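Local coordinates for protein methyltransferase type 12 (Clostridium thermocellum, PDB 3JWG) that probably transfers a methyl group from S-adenosyl-L-methionine to the 2'-hydroxyl of the 3'-terminal nucleotide of small RNAs, here as its isolated methyltransferase domain, at residues I137-N142 against S200-G205. Numbering follows the deposited sequence.
Sequences IVSTPN and SPTQMG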
loop_
_atom_site.group_PDB
_atom_site.type_symbol
_atom_site.label_atom_id
_atom_site.label_comp_id
_atom_site.label_asym_id
_atom_site.label_seq_id
_atom_site.Cartn_x
_atom_site.Cartn_y
_atom_site.Cartn_z
ATOM N N ILE A 137 0.080 -6.101 -1.891
ATOM C CA ILE A 137 1.009 -5.281 -2.660
ATOM C C ILE A 137 1.652 -4.274 -1.718
ATOM O O ILE A 137 0.961 -3.436 -1.134
ATOM C CB ILE A 137 0.277 -4.515 -3.788
ATOM C CG1 ILE A 137 -0.372 -5.511 -4.760
ATOM C CG2 ILE A 137 1.258 -3.612 -4.527
ATOM C CD1 ILE A 137 -1.233 -4.851 -5.827
ATOM N N VAL A 138 2.971 -4.367 -1.556
ATOM C CA VAL A 138 3.695 -3.447 -0.676
ATOM C C VAL A 138 4.634 -2.602 -1.520
ATOM O O VAL A 138 5.450 -3.138 -2.273
ATOM C CB VAL A 138 4.545 -4.194 0.388
ATOM C CG1 VAL A 138 5.201 -3.183 1.324
ATOM C CG2 VAL A 138 3.681 -5.168 1.181
ATOM N N SER A 139 4.504 -1.288 -1.404
ATOM C CA SER A 139 5.349 -0.361 -2.151
ATOM C C SER A 139 6.104 0.526 -1.170
ATOM O O SER A 139 5.528 1.037 -0.208
ATOM C CB SER A 139 4.489 0.508 -3.077
ATOM O OG SER A 139 5.279 1.440 -3.792
ATOM N N THR A 140 7.396 0.712 -1.421
ATOM C CA THR A 140 8.223 1.532 -0.551
ATOM C C THR A 140 9.405 2.056 -1.365
ATOM O O THR A 140 9.812 1.443 -2.353
ATOM C CB THR A 140 8.726 0.694 0.662
ATOM O OG1 THR A 140 9.302 1.558 1.651
ATOM C CG2 THR A 140 9.756 -0.337 0.218
ATOM N N PRO A 141 9.948 3.214 -0.971
ATOM C CA PRO A 141 11.087 3.832 -1.655
ATOM C C PRO A 141 12.327 2.948 -1.691
ATOM O O PRO A 141 12.538 2.115 -0.807
ATOM C CB PRO A 141 11.343 5.096 -0.833
ATOM C CG PRO A 141 9.996 5.460 -0.328
ATOM C CD PRO A 141 9.397 4.113 0.056
ATOM N N ASN A 142 13.139 3.120 -2.730
ATOM C CA ASN A 142 14.394 2.393 -2.820
ATOM C C ASN A 142 15.400 3.430 -2.330
ATOM O O ASN A 142 15.703 4.397 -3.038
ATOM C CB ASN A 142 14.697 1.978 -4.266
ATOM C CG ASN A 142 16.187 1.762 -4.509
ATOM O OD1 ASN A 142 16.924 1.330 -3.611
ATOM N ND2 ASN A 142 16.633 2.053 -5.728
ATOM N N SER A 200 15.601 1.838 -9.355
ATOM C CA SER A 200 14.496 2.762 -9.582
ATOM C C SER A 200 14.158 3.456 -8.269
ATOM O O SER A 200 14.605 3.029 -7.209
ATOM C CB SER A 200 13.276 2.000 -10.120
ATOM O OG SER A 200 12.912 0.935 -9.256
ATOM N N PRO A 201 13.360 4.535 -8.320
ATOM C CA PRO A 201 12.970 5.291 -7.122
ATOM C C PRO A 201 12.092 4.512 -6.150
ATOM O O PRO A 201 12.091 4.775 -4.943
ATOM C CB PRO A 201 12.221 6.491 -7.697
ATOM C CG PRO A 201 12.755 6.609 -9.102
ATOM C CD PRO A 201 12.821 5.176 -9.529
ATOM N N THR A 202 11.342 3.559 -6.686
ATOM C CA THR A 202 10.423 2.770 -5.880
ATOM C C THR A 202 10.584 1.277 -6.097
ATOM O O THR A 202 10.934 0.822 -7.188
ATOM C CB THR A 202 8.959 3.162 -6.210
ATOM O OG1 THR A 202 8.765 4.544 -5.898
ATOM C CG2 THR A 202 7.973 2.322 -5.413
ATOM N N GLN A 203 10.333 0.508 -5.046
ATOM C CA GLN A 203 10.415 -0.935 -5.143
ATOM C C GLN A 203 9.075 -1.495 -4.667
ATOM O O GLN A 203 8.418 -0.917 -3.790
ATOM C CB GLN A 203 11.601 -1.483 -4.327
ATOM C CG GLN A 203 11.667 -1.073 -2.866
ATOM C CD GLN A 203 12.950 -1.550 -2.173
ATOM O OE1 GLN A 203 13.526 -2.585 -2.531
ATOM N NE2 GLN A 203 13.380 -0.809 -1.156
ATOM N N MET A 204 8.651 -2.597 -5.273
ATOM C CA MET A 204 7.368 -3.187 -4.926
ATOM C C MET A 204 7.436 -4.696 -4.811
ATOM O O MET A 204 8.090 -5.365 -5.615
ATOM C CB MET A 204 6.329 -2.779 -5.979
ATOM C CG MET A 204 4.969 -3.461 -5.878
ATOM S SD MET A 204 3.878 -2.873 -7.215
ATOM C CE MET A 204 3.766 -1.184 -6.776
ATOM N N GLY A 205 6.771 -5.222 -3.784
ATOM C CA GLY A 205 6.727 -6.652 -3.577
ATOM C C GLY A 205 5.274 -7.074 -3.719
ATOM O O GLY A 205 4.387 -6.464 -3.116
#
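V138 pairs with G205, and T140 with Q203, as the hydrogen-bonded pairs that join strand 135-141 to strand 202-209. This is the antiparallel end of the seven-stranded, Rossmann-like sheet of class I methyltransferases (strand order 3-2-1-4-5-7-6): strand 135-141 is fifth, and 202-209 runs back between it and edge strand 184-191. Each pair makes two nearly straight backbone bonds, among them V138 N to G205 O (3.0 Å) and Q203 N to T140 O (2.9 Å). In the non-hydrogen-bonded pair between them, S139 faces M204, and the alpha carbon of M204 sends a CH...O contact to V138 O.

On the face carrying S139 and M204, the methionine chain bends at its last torsion (chi3 -63°), and its SD lies 3.8 Å from CG2 of I137 while CE approaches CB of S139. Helix 13-27 packs over this face, with V21 on M204 and V24 on I137. S139 also lies beside I109, a magnesium-site residue.

On the other face, the side chains of T140 and Q203 lie alongside each other, T140 CG2 to Q203 CG 3.7 Å, against F171 of helix 168-182; T140 OG1 bonds to E113.

Around the end of the strand pairing, side-chain amides join in: Q203 NE2 reaches P141 O at 3.1 Å, from above the carbonyl plane; beyond the strands, N142 N bonds to P201 O. N142 ND2, which also bonds to F198 O, donates to S200 O at 2.7 Å, with that oxygen only 2° out of the asparagine's amide plane.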